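Local coordinates for protein quinone oxidoreductase (PDB 3TQH) that binds NADPH and probably uses it to reduce quinones, as a member of the medium-chain dehydrogenase/reductase superfamily, at residues I10-L23 and L297-T309. Residues are numbered along the deposited sequence; the frame is centred on the assembly and turned at random.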
ATOM      1  N   ILE A  10      -8.601   0.972 -17.493  1.00 16.97           N
ATOM      2  CA  ILE A  10      -8.110  -0.400 -17.572  1.00 16.89           C
ATOM      3  C   ILE A  10      -9.160  -1.321 -16.971  1.00 17.15           C
ATOM      4  O   ILE A  10      -9.615  -1.104 -15.857  1.00 16.84           O
ATOM      5  CB  ILE A  10      -6.771  -0.591 -16.820  1.00 15.40           C
ATOM      6  CG1 ILE A  10      -5.635   0.160 -17.534  1.00 15.63           C
ATOM      7  CG2 ILE A  10      -6.424  -2.080 -16.697  1.00 15.56           C
ATOM      8  CD1 ILE A  10      -5.265  -0.402 -18.889  1.00 16.17           C
ATOM      9  N   GLN A  11      -9.560  -2.338 -17.722  1.00 18.49           N
ATOM     10  CA  GLN A  11     -10.458  -3.356 -17.196  1.00 18.91           C
ATOM     11  C   GLN A  11      -9.908  -4.730 -17.488  1.00 19.15           C
ATOM     12  O   GLN A  11      -8.991  -4.875 -18.289  1.00 19.64           O
ATOM     13  CB  GLN A  11     -11.856  -3.205 -17.793  1.00 20.76           C
ATOM     14  CG  GLN A  11     -12.674  -2.131 -17.092  1.00 20.96           C
ATOM     15  CD  GLN A  11     -14.015  -1.860 -17.741  1.00 22.99           C
ATOM     16  OE1 GLN A  11     -14.695  -0.913 -17.362  1.00 24.95           O
ATOM     17  NE2 GLN A  11     -14.401  -2.675 -18.721  1.00 24.02           N
ATOM     18  N   PHE A  12     -10.452  -5.729 -16.808  1.00 19.49           N
ATOM     19  CA  PHE A  12     -10.196  -7.119 -17.147  1.00 20.42           C
ATOM     20  C   PHE A  12     -11.530  -7.859 -17.170  1.00 22.60           C
ATOM     21  O   PHE A  12     -12.409  -7.579 -16.360  1.00 22.61           O
ATOM     22  CB  PHE A  12      -9.173  -7.758 -16.186  1.00 19.00           C
ATOM     23  CG  PHE A  12      -9.630  -7.852 -14.745  1.00 17.78           C
ATOM     24  CD1 PHE A  12      -9.985  -9.076 -14.194  1.00 18.51           C
ATOM     25  CD2 PHE A  12      -9.666  -6.727 -13.930  1.00 16.36           C
ATOM     26  CE1 PHE A  12     -10.395  -9.177 -12.865  1.00 18.08           C
ATOM     27  CE2 PHE A  12     -10.082  -6.817 -12.603  1.00 15.45           C
ATOM     28  CZ  PHE A  12     -10.445  -8.045 -12.071  1.00 16.62           C
ATOM     29  N   ASP A  13     -11.674  -8.776 -18.124  1.00 24.73           N
ATOM     30  CA  ASP A  13     -12.904  -9.540 -18.320  1.00 27.31           C
ATOM     31  C   ASP A  13     -12.857 -10.897 -17.624  1.00 27.80           C
ATOM     32  O   ASP A  13     -13.891 -11.514 -17.385  1.00 29.45           O
ATOM     33  CB  ASP A  13     -13.150  -9.755 -19.817  1.00 29.80           C
ATOM     34  CG  ASP A  13     -13.380  -8.455 -20.567  1.00 31.02           C
ATOM     35  OD1 ASP A  13     -13.051  -7.380 -20.014  1.00 30.87           O
ATOM     36  OD2 ASP A  13     -13.889  -8.503 -21.711  1.00 34.58           O
ATOM     37  N   GLN A  14     -11.654 -11.365 -17.311  1.00 26.55           N
ATOM     38  CA  GLN A  14     -11.471 -12.676 -16.706  1.00 27.52           C
ATOM     39  C   GLN A  14     -10.262 -12.649 -15.794  1.00 25.18           C
ATOM     40  O   GLN A  14      -9.335 -11.863 -16.008  1.00 23.52           O
ATOM     41  CB  GLN A  14     -11.279 -13.742 -17.793  1.00 29.85           C
ATOM     42  CG  GLN A  14     -10.164 -13.414 -18.793  1.00 30.12           C
ATOM     43  CD  GLN A  14     -10.096 -14.391 -19.956  1.00 33.55           C
ATOM     44  OE1 GLN A  14      -9.808 -15.574 -19.778  1.00 34.40           O
ATOM     45  NE2 GLN A  14     -10.347 -13.890 -21.158  1.00 35.95           N
ATOM     46  N   PHE A  15     -10.270 -13.506 -14.780  1.00 25.43           N
ATOM     47  CA  PHE A  15      -9.112 -13.655 -13.910  1.00 23.76           C
ATOM     48  C   PHE A  15      -8.025 -14.382 -14.679  1.00 24.12           C
ATOM     49  O   PHE A  15      -8.285 -15.391 -15.331  1.00 26.20           O
ATOM     50  CB  PHE A  15      -9.457 -14.449 -12.650  1.00 24.52           C
ATOM     51  CG  PHE A  15     -10.523 -13.818 -11.803  1.00 24.19           C
ATOM     52  CD1 PHE A  15     -10.321 -12.575 -11.224  1.00 21.07           C
ATOM     53  CD2 PHE A  15     -11.722 -14.478 -11.568  1.00 26.82           C
ATOM     54  CE1 PHE A  15     -11.296 -11.992 -10.436  1.00 21.51           C
ATOM     55  CE2 PHE A  15     -12.706 -13.899 -10.779  1.00 27.43           C
ATOM     56  CZ  PHE A  15     -12.491 -12.652 -10.212  1.00 24.53           C
ATOM     57  N   GLY A  16      -6.804 -13.877 -14.610  1.00 22.52           N
ATOM     58  CA  GLY A  16      -5.710 -14.518 -15.321  1.00 23.05           C
ATOM     59  C   GLY A  16      -4.415 -13.766 -15.172  1.00 21.14           C
ATOM     60  O   GLY A  16      -4.264 -12.986 -14.245  1.00 19.46           O
ATOM     61  N   PRO A  17      -3.468 -14.003 -16.092  1.00 21.81           N
ATOM     62  CA  PRO A  17      -2.193 -13.300 -16.112  1.00 20.52           C
ATOM     63  C   PRO A  17      -2.352 -11.832 -16.505  1.00 19.56           C
ATOM     64  O   PRO A  17      -3.439 -11.424 -16.914  1.00 19.97           O
ATOM     65  CB  PRO A  17      -1.395 -14.043 -17.198  1.00 22.17           C
ATOM     66  CG  PRO A  17      -2.115 -15.310 -17.436  1.00 24.13           C
ATOM     67  CD  PRO A  17      -3.544 -15.015 -17.161  1.00 24.15           C
ATOM     68  N   PRO A  18      -1.266 -11.047 -16.405  1.00 18.73           N
ATOM     69  CA  PRO A  18      -1.296  -9.614 -16.724  1.00 18.14           C
ATOM     70  C   PRO A  18      -1.881  -9.252 -18.094  1.00 19.68           C
ATOM     71  O   PRO A  18      -2.454  -8.177 -18.244  1.00 19.17           O
ATOM     72  CB  PRO A  18       0.178  -9.214 -16.635  1.00 17.85           C
ATOM     73  CG  PRO A  18       0.737 -10.138 -15.599  1.00 17.35           C
ATOM     74  CD  PRO A  18       0.021 -11.444 -15.802  1.00 18.27           C
ATOM     75  N   LYS A  19      -1.740 -10.142 -19.075  1.00 21.92           N
ATOM     76  CA  LYS A  19      -2.260  -9.912 -20.431  1.00 23.89           C
ATOM     77  C   LYS A  19      -3.774  -9.660 -20.499  1.00 23.98           C
ATOM     78  O   LYS A  19      -4.261  -9.157 -21.521  1.00 25.20           O
ATOM     79  CB  LYS A  19      -1.927 -11.099 -21.356  1.00 26.55           C
ATOM     80  CG  LYS A  19      -0.546 -11.057 -22.020  1.00 28.75           C
ATOM     81  CD  LYS A  19      -0.507 -11.956 -23.261  1.00 32.89           C
ATOM     82  CE  LYS A  19       0.924 -12.242 -23.723  1.00 35.01           C
ATOM     83  NZ  LYS A  19       0.966 -12.900 -25.075  1.00 37.74           N
ATOM     84  N   VAL A  20      -4.512 -10.025 -19.446  1.00 22.77           N
ATOM     85  CA  VAL A  20      -5.976  -9.833 -19.414  1.00 23.01           C
ATOM     86  C   VAL A  20      -6.392  -8.377 -19.186  1.00 21.67           C
ATOM     87  O   VAL A  20      -7.562  -8.037 -19.341  1.00 22.39           O
ATOM     88  CB  VAL A  20      -6.682 -10.719 -18.343  1.00 22.80           C
ATOM     89  CG1 VAL A  20      -6.364 -12.186 -18.567  1.00 24.08           C
ATOM     90  CG2 VAL A  20      -6.304 -10.287 -16.939  1.00 20.27           C
ATOM     91  N   LEU A  21      -5.442  -7.526 -18.807  1.00 20.08           N
ATOM     92  CA  LEU A  21      -5.705  -6.100 -18.660  1.00 19.05           C
ATOM     93  C   LEU A  21      -5.844  -5.446 -20.029  1.00 20.80           C
ATOM     94  O   LEU A  21      -5.029  -5.689 -20.915  1.00 22.12           O
ATOM     95  CB  LEU A  21      -4.573  -5.430 -17.893  1.00 17.12           C
ATOM     96  CG  LEU A  21      -4.382  -5.830 -16.431  1.00 14.89           C
ATOM     97  CD1 LEU A  21      -3.321  -4.946 -15.806  1.00 13.59           C
ATOM     98  CD2 LEU A  21      -5.662  -5.720 -15.655  1.00 13.66           C
ATOM     99  N   LYS A  22      -6.875  -4.621 -20.194  1.00 21.31           N
ATOM    100  CA  LYS A  22      -7.127  -3.934 -21.462  1.00 23.41           C
ATOM    101  C   LYS A  22      -7.439  -2.458 -21.228  1.00 22.73           C
ATOM    102  O   LYS A  22      -8.142  -2.111 -20.275  1.00 21.44           O
ATOM    103  CB  LYS A  22      -8.310  -4.568 -22.197  1.00 25.67           C
ATOM    104  CG  LYS A  22      -8.367  -6.090 -22.141  1.00 27.57           C
ATOM    105  CD  LYS A  22      -9.494  -6.642 -23.015  1.00 31.49           C
ATOM    106  CE  LYS A  22     -10.858  -6.477 -22.356  1.00 31.92           C
ATOM    107  NZ  LYS A  22     -11.960  -6.524 -23.354  1.00 35.27           N
ATOM    108  N   LEU A  23      -6.914  -1.601 -22.101  1.00 23.70           N
ATOM    109  CA  LEU A  23      -7.298  -0.194 -22.121  1.00 23.86           C
ATOM    110  C   LEU A  23      -8.598  -0.123 -22.905  1.00 25.76           C
ATOM    111  O   LEU A  23      -8.637  -0.468 -24.080  1.00 27.81           O
ATOM    112  CB  LEU A  23      -6.213   0.671 -22.774  1.00 24.48           C
ATOM    113  CG  LEU A  23      -6.361   2.192 -22.643  1.00 24.34           C
ATOM    114  CD1 LEU A  23      -6.201   2.626 -21.198  1.00 22.14           C
ATOM    115  CD2 LEU A  23      -5.352   2.908 -23.521  1.00 25.41           C
ATOM    116  N   LEU A 297      -1.225   4.365 -18.518  1.00 19.05           N
ATOM    117  CA  LEU A 297      -2.247   3.303 -18.431  1.00 18.35           C
ATOM    118  C   LEU A 297      -2.085   2.295 -19.570  1.00 19.45           C
ATOM    119  O   LEU A 297      -2.323   1.102 -19.399  1.00 18.84           O
ATOM    120  CB  LEU A 297      -3.665   3.884 -18.468  1.00 18.38           C
ATOM    121  CG  LEU A 297      -4.138   4.616 -17.215  1.00 17.20           C
ATOM    122  CD1 LEU A 297      -5.478   5.272 -17.457  1.00 17.83           C
ATOM    123  CD2 LEU A 297      -4.217   3.664 -16.035  1.00 16.23           C
ATOM    124  N   SER A 298      -1.676   2.802 -20.724  1.00 21.23           N
ATOM    125  CA  SER A 298      -1.343   1.979 -21.887  1.00 22.97           C
ATOM    126  C   SER A 298      -0.327   0.857 -21.606  1.00 22.40           C
ATOM    127  O   SER A 298      -0.285  -0.138 -22.331  1.00 23.42           O
ATOM    128  CB  SER A 298      -0.806   2.887 -22.989  1.00 25.02           C
ATOM    129  OG  SER A 298      -0.048   2.154 -23.917  1.00 28.08           O
ATOM    130  N   GLU A 299       0.495   1.036 -20.571  1.00 21.03           N
ATOM    131  CA  GLU A 299       1.532   0.078 -20.198  1.00 20.52           C
ATOM    132  C   GLU A 299       1.133  -0.793 -19.000  1.00 18.30           C
ATOM    133  O   GLU A 299       2.002  -1.327 -18.303  1.00 17.78           O
ATOM    134  CB  GLU A 299       2.817   0.827 -19.837  1.00 20.97           C
ATOM    135  CG  GLU A 299       3.333   1.798 -20.883  1.00 23.88           C
ATOM    136  CD  GLU A 299       4.544   2.568 -20.376  1.00 25.95           C
ATOM    137  OE1 GLU A 299       5.681   2.145 -20.672  1.00 29.88           O
ATOM    138  OE2 GLU A 299       4.371   3.575 -19.657  1.00 25.74           O
ATOM    139  N   ALA A 300      -0.167  -0.946 -18.759  1.00 17.18           N
ATOM    140  CA  ALA A 300      -0.646  -1.653 -17.568  1.00 15.51           C
ATOM    141  C   ALA A 300      -0.150  -3.102 -17.479  1.00 15.52           C
ATOM    142  O   ALA A 300       0.245  -3.557 -16.407  1.00 14.70           O
ATOM    143  CB  ALA A 300      -2.169  -1.613 -17.494  1.00 14.96           C
ATOM    144  N   VAL A 301      -0.175  -3.824 -18.597  1.00 16.88           N
ATOM    145  CA  VAL A 301       0.271  -5.221 -18.615  1.00 17.26           C
ATOM    146  C   VAL A 301       1.713  -5.323 -18.116  1.00 16.93           C
ATOM    147  O   VAL A 301       2.000  -6.068 -17.182  1.00 16.17           O
ATOM    148  CB  VAL A 301       0.142  -5.850 -20.026  1.00 19.27           C
ATOM    149  CG1 VAL A 301       0.853  -7.191 -20.086  1.00 19.69           C
ATOM    150  CG2 VAL A 301      -1.335  -5.999 -20.408  1.00 19.52           C
ATOM    151  N   THR A 302       2.598  -4.548 -18.735  1.00 17.72           N
ATOM    152  CA  THR A 302       3.998  -4.462 -18.341  1.00 18.00           C
ATOM    153  C   THR A 302       4.156  -4.142 -16.857  1.00 16.20           C
ATOM    154  O   THR A 302       4.922  -4.802 -16.148  1.00 15.90           O
ATOM    155  CB  THR A 302       4.719  -3.373 -19.158  1.00 19.49           C
ATOM    156  OG1 THR A 302       4.518  -3.619 -20.554  1.00 22.39           O
ATOM    157  CG2 THR A 302       6.208  -3.364 -18.869  1.00 20.20           C
ATOM    158  N   ALA A 303       3.420  -3.131 -16.405  1.00 15.23           N
ATOM    159  CA  ALA A 303       3.446  -2.680 -15.013  1.00 14.02           C
ATOM    160  C   ALA A 303       3.074  -3.791 -14.040  1.00 13.30           C
ATOM    161  O   ALA A 303       3.729  -3.972 -13.011  1.00 13.03           O
ATOM    162  CB  ALA A 303       2.500  -1.488 -14.825  1.00 13.29           C
ATOM    163  N   HIS A 304       2.019  -4.525 -14.369  1.00 13.28           N
ATOM    164  CA  HIS A 304       1.567  -5.640 -13.542  1.00 13.14           C
ATOM    165  C   HIS A 304       2.543  -6.820 -13.534  1.00 13.73           C
ATOM    166  O   HIS A 304       2.713  -7.469 -12.500  1.00 13.58           O
ATOM    167  CB  HIS A 304       0.158  -6.091 -13.959  1.00 13.54           C
ATOM    168  CG  HIS A 304      -0.919  -5.579 -13.057  1.00 12.97           C
ATOM    169  ND1 HIS A 304      -1.935  -6.378 -12.582  1.00 14.75           N
ATOM    170  CD2 HIS A 304      -1.111  -4.357 -12.507  1.00 12.56           C
ATOM    171  CE1 HIS A 304      -2.718  -5.666 -11.791  1.00 14.29           C
ATOM    172  NE2 HIS A 304      -2.238  -4.437 -11.728  1.00 13.17           N
ATOM    173  N   GLU A 305       3.190  -7.082 -14.667  1.00 14.79           N
ATOM    174  CA  GLU A 305       4.247  -8.100 -14.737  1.00 16.10           C
ATOM    175  C   GLU A 305       5.405  -7.752 -13.797  1.00 15.82           C
ATOM    176  O   GLU A 305       5.933  -8.616 -13.107  1.00 15.57           O
ATOM    177  CB  GLU A 305       4.788  -8.243 -16.167  1.00 17.85           C
ATOM    178  CG  GLU A 305       3.795  -8.780 -17.201  1.00 19.35           C
ATOM    179  CD  GLU A 305       4.339  -8.732 -18.626  1.00 22.58           C
ATOM    180  OE1 GLU A 305       5.536  -8.409 -18.808  1.00 24.06           O
ATOM    181  OE2 GLU A 305       3.573  -9.022 -19.573  1.00 24.71           O
ATOM    182  N   LEU A 306       5.797  -6.477 -13.787  1.00 15.99           N
ATOM    183  CA  LEU A 306       6.882  -6.014 -12.926  1.00 16.29           C
ATOM    184  C   LEU A 306       6.478  -6.119 -11.461  1.00 15.06           C
ATOM    185  O   LEU A 306       7.219  -6.662 -10.647  1.00 15.34           O
ATOM    186  CB  LEU A 306       7.276  -4.572 -13.271  1.00 16.71           C
ATOM    187  CG  LEU A 306       8.493  -3.986 -12.541  1.00 18.10           C
ATOM    188  CD1 LEU A 306       9.745  -4.846 -12.763  1.00 19.09           C
ATOM    189  CD2 LEU A 306       8.750  -2.537 -12.975  1.00 19.30           C
ATOM    190  N   LEU A 307       5.290  -5.616 -11.141  1.00 14.05           N
ATOM    191  CA  LEU A 307       4.759  -5.667  -9.778  1.00 13.31           C
ATOM    192  C   LEU A 307       4.669  -7.101  -9.218  1.00 13.64           C
ATOM    193  O   LEU A 307       4.997  -7.336  -8.051  1.00 13.39           O
ATOM    194  CB  LEU A 307       3.378  -5.006  -9.734  1.00 12.48           C
ATOM    195  CG  LEU A 307       2.782  -4.703  -8.353  1.00 12.51           C
ATOM    196  CD1 LEU A 307       3.572  -3.600  -7.655  1.00 11.59           C
ATOM    197  CD2 LEU A 307       1.296  -4.323  -8.483  1.00 12.49           C
ATOM    198  N   GLU A 308       4.221  -8.043 -10.053  1.00 14.19           N
ATOM    199  CA  GLU A 308       4.060  -9.451  -9.642  1.00 14.88           C
ATOM    200  C   GLU A 308       5.358 -10.204  -9.380  1.00 15.26           C
ATOM    201  O   GLU A 308       5.322 -11.284  -8.792  1.00 15.87           O
ATOM    202  CB  GLU A 308       3.232 -10.248 -10.666  1.00 15.74           C
ATOM    203  CG  GLU A 308       1.799 -10.422 -10.252  1.00 17.12           C
ATOM    204  CD  GLU A 308       1.026 -11.343 -11.145  1.00 19.77           C
ATOM    205  OE1 GLU A 308       0.901 -11.019 -12.340  1.00 21.84           O
ATOM    206  OE2 GLU A 308       0.531 -12.383 -10.655  1.00 22.56           O
ATOM    207  N   THR A 309       6.492  -9.663  -9.819  1.00 15.19           N
ATOM    208  CA  THR A 309       7.785 -10.272  -9.500  1.00 16.06           C
ATOM    209  C   THR A 309       8.015 -10.299  -7.989  1.00 15.78           C
ATOM    210  O   THR A 309       8.744 -11.160  -7.487  1.00 17.18           O
ATOM    211  CB  THR A 309       8.972  -9.532 -10.147  1.00 16.75           C
ATOM    212  OG1 THR A 309       9.049  -8.196  -9.633  1.00 15.81           O
ATOM    213  CG2 THR A 309       8.843  -9.503 -11.669  1.00 17.04           C
TER
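Pro18 and Val301 mark the nearest approach of the two backbones, their CA atoms 5.0 Å apart. Strand 21-23 runs past helix 300-308 at 150° between N-to-C directions, the two axes coming within 8.7 Å; the strand is paired antiparallel with strand 10-12 through reciprocal backbone bonds between Gln11 and Lys22. No hydrogen bond spans the two segments; the 529 Å² they bury comes from van der Waals contact, mostly of aliphatic groups, some of it against backbone oxygens and a carboxylate.

Leu21 supplies the most specific contact. With CG beside the backbone N (chi1 -66°) and the chain then extended, its CD1 lies over one face of the His304 imidazole, 3.8 Å from the centroid of that ring and 15° off its normal, a CH-pi contact. Tyr108 OH and Arg53 meet NE2 and ND1 of the same ring, which fixes its rotation beneath the methyl. Ile10 CD1 sits against Ala300 CB (3.6 Å) and, closer still, the carbonyl oxygen of Leu297. Ahead of the helix, in the 3-10 turn, Leu297 CB is met by Leu23 CD1 at 3.9 Å, the two side chains crossing at about a right angle.

Pro18 lays its ring against Glu305 and Glu308: its CB is 3.7 Å from Glu305 CG, while its CG and CD lie against Glu308 OE1, CG at 3.4 Å. That carboxylate oxygen also forms a salt bridge with Arg53, on helix 47-53, and the Glu308 side chain is about 9 Å from the bound NADPH. Val301 CG2 packs against Pro18 O and, less closely, Leu21 O.

The N-terminal beta-hairpin thus covers the helix of a beta-alpha-beta crossover between the parallel neighbours 291-295 and 315-319, consistent with the catalytic domain of medium-chain dehydrogenases/reductases.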